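Local coordinates for glutamine synthetase (Helicobacter pylori, PDB 5ZLI), which is a dodecameric glutamine synthetase of the I-beta type, whose chain combines a beta-Grasp domain with a larger catalytic domain, at residues B[192-195]-B[196-199]; B[173-176]-B[177-180]; B[253-256]-B[257-261]; B[221-225]-B[226-230]; B[244-247]-B[248-251]. One frame throughout, in Å; residues are numbered along the deposited sequence.

Contact 1 of 5, residues B[192-195]-B[196-199]; sequences PVPP and TDTM
V193 and D197 close a proline-rich turn, with a cis peptide bond before P195. An Asx turn follows it directly. D197 N donates to V193 O at 3.3 Å with an N-H...O angle of 147°, and the donor stands above the carbonyl plane. The cis bond probably contributes to the reversal that sets 192-195 against the residues that follow. The side chains of P194 and D197 lie side by side and point the same way. P194 CG is 3.5 Å from D197 OD2, and P194 CD rests 3.6 Å from D197 CB. Elsewhere in the turn, P192 CB meets the T196 CG2 methyl at 3.8 Å.

D197 CG is anti to the backbone N (chi1 170°). This carries the carboxylate forward to the next turn, where OD1 accepts from M199 N at 3.2 Å. That donor comes from above the carboxylate plane. The same OD1 takes a salt bridge from R203 and a hydrogen bond from H222, so three groups grip one oxygen. OD2 has a weak hydrogen bond from H40 of the second subunit.

M199 is the N-cap residue of helix 200-212, so the turn leads straight into that helix. R203 lies in its first turn, and H222 ends strand 217-222. P195 packs on M254 of the second subunit.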
loop_
_atom_site.group_PDB
_atom_site.type_symbol
_atom_site.label_atom_id
_atom_site.label_comp_id
_atom_site.label_asym_id
_atom_site.label_seq_id
_atom_site.Cartn_x
_atom_site.Cartn_y
_atom_site.Cartn_z
ATOM N N PRO B 192 -19.211 -1.102 -37.695
ATOM C CA PRO B 192 -17.889 -0.515 -37.840
ATOM C C PRO B 192 -16.871 -1.615 -38.016
ATOM O O PRO B 192 -17.041 -2.728 -37.515
ATOM C CB PRO B 192 -17.696 0.257 -36.533
ATOM C CG PRO B 192 -19.065 0.586 -36.122
ATOM C CD PRO B 192 -19.890 -0.591 -36.495
ATOM N N VAL B 193 -15.834 -1.294 -38.774
ATOM C CA VAL B 193 -14.728 -2.210 -39.038
ATOM C C VAL B 193 -13.816 -2.165 -37.825
ATOM O O VAL B 193 -13.934 -1.254 -36.996
ATOM C CB VAL B 193 -13.966 -1.843 -40.331
ATOM C CG1 VAL B 193 -14.758 -2.246 -41.579
ATOM C CG2 VAL B 193 -13.582 -0.317 -40.331
ATOM N N PRO B 194 -12.935 -3.146 -37.659
ATOM C CA PRO B 194 -11.883 -3.110 -36.639
ATOM C C PRO B 194 -10.949 -1.945 -36.882
ATOM O O PRO B 194 -10.867 -1.490 -38.003
ATOM C CB PRO B 194 -11.190 -4.456 -36.804
ATOM C CG PRO B 194 -12.265 -5.354 -37.411
ATOM C CD PRO B 194 -13.068 -4.469 -38.292
ATOM N N PRO B 195 -10.243 -1.474 -35.849
ATOM C CA PRO B 195 -10.136 -2.054 -34.498
ATOM C C PRO B 195 -11.298 -1.709 -33.564
ATOM O O PRO B 195 -11.345 -2.209 -32.437
ATOM C CB PRO B 195 -8.825 -1.462 -33.967
ATOM C CG PRO B 195 -8.391 -0.410 -35.011
ATOM C CD PRO B 195 -9.517 -0.203 -35.949
ATOM N N THR B 196 -12.220 -0.869 -34.047
ATOM C CA THR B 196 -13.464 -0.625 -33.327
ATOM C C THR B 196 -14.215 -1.935 -33.118
ATOM O O THR B 196 -14.882 -2.138 -32.097
ATOM C CB THR B 196 -14.316 0.380 -34.107
ATOM O OG1 THR B 196 -13.559 1.585 -34.310
ATOM C CG2 THR B 196 -15.619 0.696 -33.369
ATOM N N ASP B 197 -14.160 -2.808 -34.113
ATOM C CA ASP B 197 -14.693 -4.157 -34.020
ATOM C C ASP B 197 -13.607 -5.071 -33.455
ATOM O O ASP B 197 -12.629 -5.397 -34.138
ATOM C CB ASP B 197 -15.186 -4.613 -35.393
ATOM C CG ASP B 197 -15.535 -6.091 -35.444
ATOM O OD1 ASP B 197 -16.004 -6.656 -34.426
ATOM O OD2 ASP B 197 -15.359 -6.665 -36.540
ATOM N N THR B 198 -13.778 -5.486 -32.207
ATOM C CA THR B 198 -12.803 -6.353 -31.576
ATOM C C THR B 198 -13.089 -7.821 -31.776
ATOM O O THR B 198 -12.222 -8.631 -31.454
ATOM C CB THR B 198 -12.793 -6.154 -30.077
ATOM O OG1 THR B 198 -14.005 -6.722 -29.549
ATOM C CG2 THR B 198 -12.708 -4.681 -29.742
ATOM N N MET B 199 -14.264 -8.193 -32.280
ATOM C CA MET B 199 -14.680 -9.590 -32.269
ATOM C C MET B 199 -14.504 -10.260 -33.621
ATOM O O MET B 199 -15.091 -11.312 -33.861
ATOM C CB MET B 199 -16.140 -9.711 -31.835
ATOM C CG MET B 199 -16.514 -8.891 -30.634
ATOM S SD MET B 199 -15.861 -9.576 -29.107
ATOM C CE MET B 199 -16.718 -8.560 -27.894
#

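Contact 2 of 5, residues B[173-176]-B[177-180]; sequences SFEN and GVNF
F174 meets the backbone of V178 across a tight turn in a surface loop. The F174 ring is presented edge-on to that backbone. V178 O lies at the ring edge near its plane, 3.6 Å from F174 CD2, and it also approaches F174 CB. F174 CG is anti to its carbonyl carbon (chi1 -79°), which sends the ring alongside the outgoing chain, toward N179. There the ring and the N179 amide cross obliquely, with their planes 59° apart. The nearest pair is F174 CE2 and N179 ND2 at 4.1 Å, a loose van der Waals contact.

E175 and V178 meet on another side of the turn. E175 CG sits between its backbone N and carbonyl carbon (chi1 61°), and the chain bends again at chi2. This folds the side chain back over V178. E175 CG and OE2 both come against one methyl, V178 CG2. S173 CB touches G177 CA at 3.4 Å. G177 N donates a weak hydrogen bond to F174 O at 3.2 Å, nearly straight. G177 has positive phi and helps the chain reverse here.

The amide of N179 is fixed by its own loop: R183 and G181 donate to OD1, and the carbonyls of N169 and R172 accept from ND2. The turn belongs to the long connection from strand 156-162 to helix 200-212. K149 and S147 of the second subunit, from the region of strand 147-153, bond to G177 O.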
loop_
_atom_site.group_PDB
_atom_site.type_symbol
_atom_site.label_atom_id
_atom_site.label_comp_id
_atom_site.label_asym_id
_atom_site.label_seq_id
_atom_site.Cartn_x
_atom_site.Cartn_y
_atom_site.Cartn_z
ATOM N N SER B 173 -8.394 2.863 -17.126
ATOM C CA SER B 173 -6.977 2.585 -17.308
ATOM C C SER B 173 -6.811 1.070 -17.379
ATOM O O SER B 173 -7.237 0.367 -16.455
ATOM C CB SER B 173 -6.175 3.189 -16.149
ATOM O OG SER B 173 -6.165 4.615 -16.180
ATOM N N PHE B 174 -6.225 0.561 -18.477
ATOM C CA PHE B 174 -6.052 -0.892 -18.637
ATOM C C PHE B 174 -4.684 -1.430 -18.223
ATOM O O PHE B 174 -4.270 -1.283 -17.064
ATOM C CB PHE B 174 -6.316 -1.362 -20.081
ATOM C CG PHE B 174 -7.774 -1.489 -20.441
ATOM C CD1 PHE B 174 -8.488 -2.626 -20.064
ATOM C CD2 PHE B 174 -8.425 -0.502 -21.172
ATOM C CE1 PHE B 174 -9.838 -2.770 -20.390
ATOM C CE2 PHE B 174 -9.774 -0.634 -21.501
ATOM C CZ PHE B 174 -10.483 -1.770 -21.109
ATOM N N GLU B 175 -3.998 -2.083 -19.176
ATOM C CA GLU B 175 -2.840 -2.912 -18.844
ATOM C C GLU B 175 -1.751 -2.100 -18.138
ATOM O O GLU B 175 -1.218 -2.528 -17.105
ATOM C CB GLU B 175 -2.309 -3.617 -20.103
ATOM C CG GLU B 175 -1.827 -2.717 -21.238
ATOM C CD GLU B 175 -0.317 -2.475 -21.225
ATOM O OE1 GLU B 175 0.456 -3.458 -21.229
ATOM O OE2 GLU B 175 0.101 -1.299 -21.213
ATOM N N ASN B 176 -1.424 -0.918 -18.661
ATOM C CA ASN B 176 -0.632 0.078 -17.938
ATOM C C ASN B 176 -1.329 1.423 -18.019
ATOM O O ASN B 176 -0.702 2.467 -18.224
ATOM C CB ASN B 176 0.797 0.174 -18.474
ATOM C CG ASN B 176 1.748 0.875 -17.499
ATOM O OD1 ASN B 176 1.578 0.807 -16.280
ATOM N ND2 ASN B 176 2.752 1.551 -18.042
ATOM N N GLY B 177 -2.650 1.408 -17.869
ATOM C CA GLY B 177 -3.423 2.615 -18.072
ATOM C C GLY B 177 -3.473 3.073 -19.510
ATOM O O GLY B 177 -3.643 4.269 -19.771
ATOM N N VAL B 178 -3.300 2.162 -20.457
ATOM C CA VAL B 178 -3.443 2.500 -21.864
ATOM C C VAL B 178 -4.842 2.105 -22.328
ATOM O O VAL B 178 -5.310 0.980 -22.093
ATOM C CB VAL B 178 -2.347 1.849 -22.718
ATOM C CG1 VAL B 178 -1.046 2.535 -22.436
ATOM C CG2 VAL B 178 -2.248 0.390 -22.416
ATOM N N ASN B 179 -5.502 3.038 -22.996
ATOM C CA ASN B 179 -6.847 2.870 -23.510
ATOM C C ASN B 179 -6.765 3.114 -25.005
ATOM O O ASN B 179 -6.289 4.166 -25.430
ATOM C CB ASN B 179 -7.795 3.843 -22.794
ATOM C CG ASN B 179 -9.277 3.598 -23.091
ATOM O OD1 ASN B 179 -9.708 3.572 -24.256
ATOM N ND2 ASN B 179 -10.066 3.430 -22.027
ATOM N N PHE B 180 -7.192 2.123 -25.788
ATOM C CA PHE B 180 -7.028 2.114 -27.239
ATOM C C PHE B 180 -8.035 2.992 -27.961
ATOM O O PHE B 180 -7.943 3.105 -29.193
ATOM C CB PHE B 180 -7.168 0.688 -27.800
ATOM C CG PHE B 180 -5.956 -0.202 -27.586
ATOM C CD1 PHE B 180 -4.729 0.328 -27.202
ATOM C CD2 PHE B 180 -6.044 -1.579 -27.790
ATOM C CE1 PHE B 180 -3.612 -0.509 -27.015
ATOM C CE2 PHE B 180 -4.933 -2.416 -27.610
ATOM C CZ PHE B 180 -3.720 -1.885 -27.224
#

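Contact 3 of 5, residues B[253-256]-B[257-261]; sequences KMVA and HLNGK
H257 carries the flat group of this contact, and M254 lies one helical turn before it. The imidazole meets M254 obliquely. M254 SD is 5.4 Å from the centroid of the H257 ring, in a direction 43° off the ring normal. This is an oblique sulfur-aromatic approach. M254 O is also oblique to the ring, and it approaches H257 CB at 3.5 Å. Another chain adds to the surroundings: P195 of the fourth subunit packs on H257, and P194 of that subunit packs on M254. F89 of the same chain also touches M254.

Behind these side chains the last turn of helix 238-258 ends in a Schellman motif. L258 N donates to M254 O at 3.0 Å, from above the carbonyl plane. The bonds from H257 N to K253 O and from N259 N to V255 O are weak. The chain then closes up. K261 N reaches back to A256 O at 2.7 Å, and G260 N bonds to H257 O at 3.0 Å. G260 is the C-prime residue and has positive phi, which turns the backbone out of the helix.

K261 CB lies 3.3 Å from A256 O, and the K261 side chain then leads away to a salt bridge with D146. A256 rests on A263 and I144, so its side of the helix end is held against strands 262-264 and 133-145. Chemically, the motif gives the A256 and H257 carbonyls backbone N-H partners where the regular helical pattern ends. These bonds would be expected to ease the negative end of the helix.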
loop_
_atom_site.group_PDB
_atom_site.type_symbol
_atom_site.label_atom_id
_atom_site.label_comp_id
_atom_site.label_asym_id
_atom_site.label_seq_id
_atom_site.Cartn_x
_atom_site.Cartn_y
_atom_site.Cartn_z
ATOM N N LYS B 253 -20.492 -20.120 -26.544
ATOM C CA LYS B 253 -20.208 -20.000 -25.112
ATOM C C LYS B 253 -18.828 -20.545 -24.782
ATOM O O LYS B 253 -18.072 -19.962 -23.987
ATOM C CB LYS B 253 -21.250 -20.738 -24.268
ATOM C CG LYS B 253 -22.303 -19.801 -23.630
ATOM C CD LYS B 253 -23.430 -20.584 -22.969
ATOM C CE LYS B 253 -24.308 -21.273 -23.950
ATOM N NZ LYS B 253 -25.559 -21.675 -23.293
ATOM N N MET B 254 -18.470 -21.630 -25.435
ATOM C CA MET B 254 -17.239 -22.313 -25.156
ATOM C C MET B 254 -16.069 -21.666 -25.858
ATOM O O MET B 254 -14.919 -21.905 -25.471
ATOM C CB MET B 254 -17.415 -23.747 -25.556
ATOM C CG MET B 254 -18.165 -24.526 -24.530
ATOM S SD MET B 254 -17.145 -24.682 -23.091
ATOM C CE MET B 254 -16.088 -26.011 -23.647
ATOM N N VAL B 255 -16.330 -20.976 -26.971
ATOM C CA VAL B 255 -15.269 -20.283 -27.698
ATOM C C VAL B 255 -14.988 -18.942 -27.072
ATOM O O VAL B 255 -13.826 -18.577 -26.881
ATOM C CB VAL B 255 -15.608 -20.166 -29.190
ATOM C CG1 VAL B 255 -14.749 -19.090 -29.858
ATOM C CG2 VAL B 255 -15.379 -21.511 -29.842
ATOM N N ALA B 256 -16.039 -18.197 -26.739
ATOM C CA ALA B 256 -15.872 -17.087 -25.805
ATOM C C ALA B 256 -15.009 -17.518 -24.617
ATOM O O ALA B 256 -14.150 -16.759 -24.157
ATOM C CB ALA B 256 -17.226 -16.567 -25.331
ATOM N N HIS B 257 -15.251 -18.733 -24.096
ATOM C CA HIS B 257 -14.550 -19.221 -22.913
ATOM C C HIS B 257 -13.068 -19.544 -23.147
ATOM O O HIS B 257 -12.233 -19.279 -22.275
ATOM C CB HIS B 257 -15.262 -20.440 -22.352
ATOM C CG HIS B 257 -14.535 -21.043 -21.199
ATOM N ND1 HIS B 257 -14.627 -20.536 -19.920
ATOM C CD2 HIS B 257 -13.655 -22.069 -21.140
ATOM C CE1 HIS B 257 -13.849 -21.238 -19.120
ATOM N NE2 HIS B 257 -13.244 -22.169 -19.836
ATOM N N LEU B 258 -12.728 -20.201 -24.258
ATOM C CA LEU B 258 -11.338 -20.601 -24.495
ATOM C C LEU B 258 -10.447 -19.397 -24.669
ATOM O O LEU B 258 -9.257 -19.462 -24.370
ATOM C CB LEU B 258 -11.232 -21.495 -25.723
ATOM C CG LEU B 258 -10.033 -22.439 -25.866
ATOM C CD1 LEU B 258 -10.175 -23.669 -24.911
ATOM C CD2 LEU B 258 -9.843 -22.881 -27.341
ATOM N N ASN B 259 -10.989 -18.310 -25.198
ATOM C CA ASN B 259 -10.259 -17.064 -25.312
ATOM C C ASN B 259 -10.414 -16.170 -24.112
ATOM O O ASN B 259 -10.190 -14.971 -24.252
ATOM C CB ASN B 259 -10.714 -16.279 -26.524
ATOM C CG ASN B 259 -10.261 -16.898 -27.778
ATOM O OD1 ASN B 259 -11.079 -17.260 -28.607
ATOM N ND2 ASN B 259 -8.942 -17.119 -27.905
ATOM N N GLY B 260 -10.859 -16.691 -22.972
ATOM C CA GLY B 260 -10.905 -15.901 -21.752
ATOM C C GLY B 260 -12.067 -14.944 -21.545
ATOM O O GLY B 260 -11.932 -13.971 -20.807
ATOM N N LYS B 261 -13.224 -15.212 -22.142
ATOM C CA LYS B 261 -14.391 -14.332 -22.025
ATOM C C LYS B 261 -15.649 -15.087 -21.583
ATOM O O LYS B 261 -15.596 -16.232 -21.118
ATOM C CB LYS B 261 -14.637 -13.642 -23.373
ATOM C CG LYS B 261 -13.357 -13.206 -24.106
ATOM C CD LYS B 261 -13.480 -11.844 -24.677
ATOM C CE LYS B 261 -12.139 -11.283 -25.061
ATOM N NZ LYS B 261 -12.319 -9.808 -25.081
#

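Contact 4 of 5, residues B[221-225]-B[226-230]; sequences HHEVA and QAQGE
H222 donates from NE2 to Q226 O at 3.1 Å, across the end of a hairpin. The acceptor lies in the plane of the H222 ring, although the donor stands above the carbonyl plane of Q226. H222 CG is anti to the backbone N (chi1 -150°), and this swings the ring back over the turn. Its other nitrogen, ND1, hydrogen-bonds D197 OD1. Q228 O sits over one face of the ring, 3.3 Å above the plane and offset toward the rim.

That same oxygen accepts from E223 N at 3.0 Å, in a nearly straight bond of 172°. The Q228 side chain is extended, so OE1 accepts from A225 N at 3.1 Å while NE2 goes on to S276 and G275. The amide thus ties the turn to a neighbouring loop.

These bonds lie at the turn end of the hairpin of strands 217-222 and 228-237. H221 pairs with E230 as an antiparallel hydrogen-bonded pair, and both of its backbone bonds are weak. A225 to Q228 makes a type I turn.

H221 and E230 lie alongside each other on one face of the sheet, with ring and carboxylate planes 82° apart. E223 OE1 comes to 3.4 Å from E230 OE2, and E141 stands near both. Such a carboxylate cluster is consistent with the metal-binding glutamates of this family. E223 CB packs on Q228 CB at 3.7 Å, and A225 and Q228 rest on F143 of strand 133-145.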
loop_
_atom_site.group_PDB
_atom_site.type_symbol
_atom_site.label_atom_id
_atom_site.label_comp_id
_atom_site.label_asym_id
_atom_site.label_seq_id
_atom_site.Cartn_x
_atom_site.Cartn_y
_atom_site.Cartn_z
ATOM N N HIS B 221 -21.506 -11.019 -38.641
ATOM C CA HIS B 221 -21.218 -9.599 -38.504
ATOM C C HIS B 221 -21.273 -9.241 -37.042
ATOM O O HIS B 221 -21.850 -9.957 -36.232
ATOM C CB HIS B 221 -22.218 -8.691 -39.295
ATOM C CG HIS B 221 -23.676 -8.868 -38.937
ATOM N ND1 HIS B 221 -24.296 -8.161 -37.923
ATOM C CD2 HIS B 221 -24.628 -9.699 -39.436
ATOM C CE1 HIS B 221 -25.563 -8.530 -37.829
ATOM N NE2 HIS B 221 -25.788 -9.471 -38.727
ATOM N N HIS B 222 -20.624 -8.141 -36.707
ATOM C CA HIS B 222 -20.979 -7.455 -35.477
ATOM C C HIS B 222 -22.455 -7.038 -35.520
ATOM O O HIS B 222 -23.020 -6.785 -36.584
ATOM C CB HIS B 222 -20.091 -6.228 -35.312
ATOM C CG HIS B 222 -19.835 -5.847 -33.890
ATOM N ND1 HIS B 222 -18.672 -6.172 -33.229
ATOM C CD2 HIS B 222 -20.608 -5.194 -32.992
ATOM C CE1 HIS B 222 -18.726 -5.712 -31.991
ATOM N NE2 HIS B 222 -19.893 -5.116 -31.823
ATOM N N GLU B 223 -23.092 -6.947 -34.356
ATOM C CA GLU B 223 -24.466 -6.436 -34.299
ATOM C C GLU B 223 -24.535 -5.035 -33.693
ATOM O O GLU B 223 -23.515 -4.433 -33.364
ATOM C CB GLU B 223 -25.352 -7.409 -33.529
ATOM C CG GLU B 223 -26.391 -8.128 -34.385
ATOM C CD GLU B 223 -27.446 -7.165 -34.945
ATOM O OE1 GLU B 223 -27.778 -7.261 -36.153
ATOM O OE2 GLU B 223 -27.987 -6.339 -34.148
ATOM N N VAL B 224 -25.768 -4.549 -33.485
ATOM C CA VAL B 224 -26.014 -3.128 -33.204
ATOM C C VAL B 224 -25.553 -2.734 -31.795
ATOM O O VAL B 224 -25.040 -1.630 -31.584
ATOM C CB VAL B 224 -27.500 -2.775 -33.419
ATOM C CG1 VAL B 224 -27.799 -1.407 -32.844
ATOM C CG2 VAL B 224 -27.858 -2.846 -34.879
ATOM N N ALA B 225 -25.814 -3.571 -30.797
ATOM C CA ALA B 225 -25.355 -3.275 -29.445
ATOM C C ALA B 225 -23.845 -3.507 -29.324
ATOM O O ALA B 225 -23.201 -4.086 -30.199
ATOM C CB ALA B 225 -26.093 -4.123 -28.423
ATOM N N GLN B 226 -23.284 -3.057 -28.203
ATOM C CA GLN B 226 -21.845 -2.825 -28.121
ATOM C C GLN B 226 -21.023 -4.118 -28.193
ATOM O O GLN B 226 -19.975 -4.140 -28.843
ATOM C CB GLN B 226 -21.537 -2.032 -26.861
ATOM C CG GLN B 226 -22.312 -0.752 -26.835
ATOM C CD GLN B 226 -21.987 0.094 -25.657
ATOM O OE1 GLN B 226 -20.861 0.539 -25.489
ATOM N NE2 GLN B 226 -22.980 0.310 -24.805
ATOM N N ALA B 227 -21.419 -5.193 -27.516
ATOM C CA ALA B 227 -20.607 -6.414 -27.581
ATOM C C ALA B 227 -21.332 -7.531 -28.323
ATOM O O ALA B 227 -21.084 -8.716 -28.097
ATOM C CB ALA B 227 -20.184 -6.899 -26.196
ATOM N N GLN B 228 -22.212 -7.153 -29.226
ATOM C CA GLN B 228 -23.194 -8.053 -29.776
ATOM C C GLN B 228 -22.694 -8.621 -31.099
ATOM O O GLN B 228 -21.873 -8.012 -31.799
ATOM C CB GLN B 228 -24.518 -7.320 -29.972
ATOM C CG GLN B 228 -25.710 -8.209 -29.770
ATOM C CD GLN B 228 -27.004 -7.519 -30.058
ATOM O OE1 GLN B 228 -27.029 -6.430 -30.628
ATOM N NE2 GLN B 228 -28.097 -8.162 -29.705
ATOM N N GLY B 229 -23.222 -9.793 -31.444
ATOM C CA GLY B 229 -22.787 -10.517 -32.622
ATOM C C GLY B 229 -23.888 -11.447 -33.072
ATOM O O GLY B 229 -24.909 -11.599 -32.399
ATOM N N GLU B 230 -23.666 -12.077 -34.221
ATOM C CA GLU B 230 -24.691 -12.908 -34.833
ATOM C C GLU B 230 -24.034 -13.771 -35.913
ATOM O O GLU B 230 -23.118 -13.323 -36.609
ATOM C CB GLU B 230 -25.777 -12.006 -35.447
ATOM C CG GLU B 230 -27.201 -12.567 -35.661
ATOM C CD GLU B 230 -28.053 -11.580 -36.475
ATOM O OE1 GLU B 230 -29.294 -11.744 -36.593
ATOM O OE2 GLU B 230 -27.459 -10.593 -36.958
#

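Contact 5 of 5, residues B[244-247]-B[248-251]; sequences NVQK and LKYV
N244 to V251 form regular helix, in which L248 N, K249 N and Y250 N donate almost straight to the carbonyl oxygens four residues earlier, while the bond from V251 N to K247 O, 2.8 Å long, is more bent at 137°.

V245 and K249 lie side by side and point the same way. V245 CG1 is anti to its backbone N (chi1 166°), which sets this methyl 3.7 Å from K249 CE. The lysine runs extended along the valine, and its NZ goes on to S373 O. V251 CG2 turns back over K247 O at 3.1 Å, and Y250 CB is 3.3 Å from the same oxygen.

This is the middle of helix 238-258, buried here, with helices 200-212 and 377-393 both packing against it. L248 and V251 face L210 of the first, while V245 and K249 rest on P377 of the second. V245 and L248 also touch strand 133-145 at N140.

The K247 side chain is extended and delivers NZ to the carbonyls of V213 and R83. Y250 OH bonds to D87, and its ring takes a cation-pi contact from R30 and an edge-to-face contact from F89.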
loop_
_atom_site.group_PDB
_atom_site.type_symbol
_atom_site.label_atom_id
_atom_site.label_comp_id
_atom_site.label_asym_id
_atom_site.label_seq_id
_atom_site.Cartn_x
_atom_site.Cartn_y
_atom_site.Cartn_z
ATOM N N ASN B 244 -29.684 -27.411 -33.920
ATOM C CA ASN B 244 -28.491 -26.649 -34.245
ATOM C C ASN B 244 -28.380 -25.435 -33.356
ATOM O O ASN B 244 -27.274 -24.978 -33.071
ATOM C CB ASN B 244 -28.516 -26.194 -35.705
ATOM C CG ASN B 244 -28.331 -27.321 -36.672
ATOM O OD1 ASN B 244 -27.711 -28.333 -36.353
ATOM N ND2 ASN B 244 -28.867 -27.157 -37.863
ATOM N N VAL B 245 -29.513 -24.947 -32.859
ATOM C CA VAL B 245 -29.487 -23.854 -31.903
ATOM C C VAL B 245 -28.770 -24.287 -30.630
ATOM O O VAL B 245 -27.889 -23.576 -30.139
ATOM C CB VAL B 245 -30.913 -23.352 -31.638
ATOM C CG1 VAL B 245 -30.975 -22.455 -30.391
ATOM C CG2 VAL B 245 -31.456 -22.644 -32.901
ATOM N N GLN B 246 -29.101 -25.476 -30.095
ATOM C CA GLN B 246 -28.360 -25.984 -28.930
ATOM C C GLN B 246 -26.853 -26.054 -29.198
ATOM O O GLN B 246 -26.051 -25.617 -28.370
ATOM C CB GLN B 246 -28.867 -27.366 -28.476
ATOM C CG GLN B 246 -30.277 -27.425 -27.889
ATOM C CD GLN B 246 -30.530 -26.437 -26.734
ATOM O OE1 GLN B 246 -30.718 -25.245 -26.970
ATOM N NE2 GLN B 246 -30.480 -26.923 -25.490
ATOM N N LYS B 247 -26.450 -26.612 -30.347
ATOM C CA LYS B 247 -25.025 -26.678 -30.696
ATOM C C LYS B 247 -24.406 -25.280 -30.772
ATOM O O LYS B 247 -23.363 -25.022 -30.164
ATOM C CB LYS B 247 -24.822 -27.403 -32.025
ATOM C CG LYS B 247 -25.132 -28.886 -32.083
ATOM C CD LYS B 247 -24.460 -29.452 -33.370
ATOM C CE LYS B 247 -24.982 -30.822 -33.779
ATOM N NZ LYS B 247 -24.299 -31.370 -34.961
ATOM N N LEU B 248 -25.002 -24.393 -31.584
ATOM C CA LEU B 248 -24.557 -23.006 -31.713
ATOM C C LEU B 248 -24.367 -22.304 -30.362
ATOM O O LEU B 248 -23.328 -21.665 -30.134
ATOM C CB LEU B 248 -25.556 -22.238 -32.589
ATOM C CG LEU B 248 -25.556 -20.739 -32.974
ATOM C CD1 LEU B 248 -26.050 -19.783 -31.889
ATOM C CD2 LEU B 248 -24.199 -20.313 -33.369
ATOM N N LYS B 249 -25.370 -22.370 -29.467
ATOM C CA LYS B 249 -25.221 -21.742 -28.145
ATOM C C LYS B 249 -23.994 -22.279 -27.405
ATOM O O LYS B 249 -23.162 -21.515 -26.911
ATOM C CB LYS B 249 -26.496 -21.937 -27.305
ATOM C CG LYS B 249 -27.701 -21.021 -27.678
ATOM C CD LYS B 249 -28.923 -21.349 -26.811
ATOM C CE LYS B 249 -30.204 -20.609 -27.281
ATOM N NZ LYS B 249 -31.494 -21.021 -26.571
ATOM N N TYR B 250 -23.838 -23.593 -27.387
ATOM C CA TYR B 250 -22.667 -24.228 -26.794
ATOM C C TYR B 250 -21.370 -23.759 -27.449
ATOM O O TYR B 250 -20.366 -23.545 -26.767
ATOM C CB TYR B 250 -22.841 -25.741 -26.943
ATOM C CG TYR B 250 -21.685 -26.600 -26.542
ATOM C CD1 TYR B 250 -21.189 -26.588 -25.247
ATOM C CD2 TYR B 250 -21.102 -27.480 -27.466
ATOM C CE1 TYR B 250 -20.122 -27.413 -24.873
ATOM C CE2 TYR B 250 -20.022 -28.312 -27.098
ATOM C CZ TYR B 250 -19.548 -28.267 -25.801
ATOM O OH TYR B 250 -18.505 -29.069 -25.434
ATOM N N VAL B 251 -21.369 -23.583 -28.775
ATOM C CA VAL B 251 -20.118 -23.338 -29.482
ATOM C C VAL B 251 -19.611 -21.940 -29.207
ATOM O O VAL B 251 -18.404 -21.713 -29.116
ATOM C CB VAL B 251 -20.269 -23.606 -30.989
ATOM C CG1 VAL B 251 -19.039 -23.155 -31.726
ATOM C CG2 VAL B 251 -20.471 -25.084 -31.237
#

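Contacts 1 and 4 are the closest pair, with centres 10 Å apart. They touch through D197 OD1 and H222 ND1, 3.0 Å apart, and through M199 on H222 and A227. Contact 4 carries E223 and E230, which probably belong to the carboxylates of the family's active site, so contact 1 adjoins that region through D197. Contacts 3 and 5 share helix 238-258 and have centres 14 Å apart. Contact 4 leads into them, because strand 228-237 is followed by that helix; its centre is 16 Å from contact 3. Contact 2 is the outlying one, 18 Å from contact 1 and 34 Å from contact 5 between centres. Contacts 1, 2 and 4 all touch the second subunit.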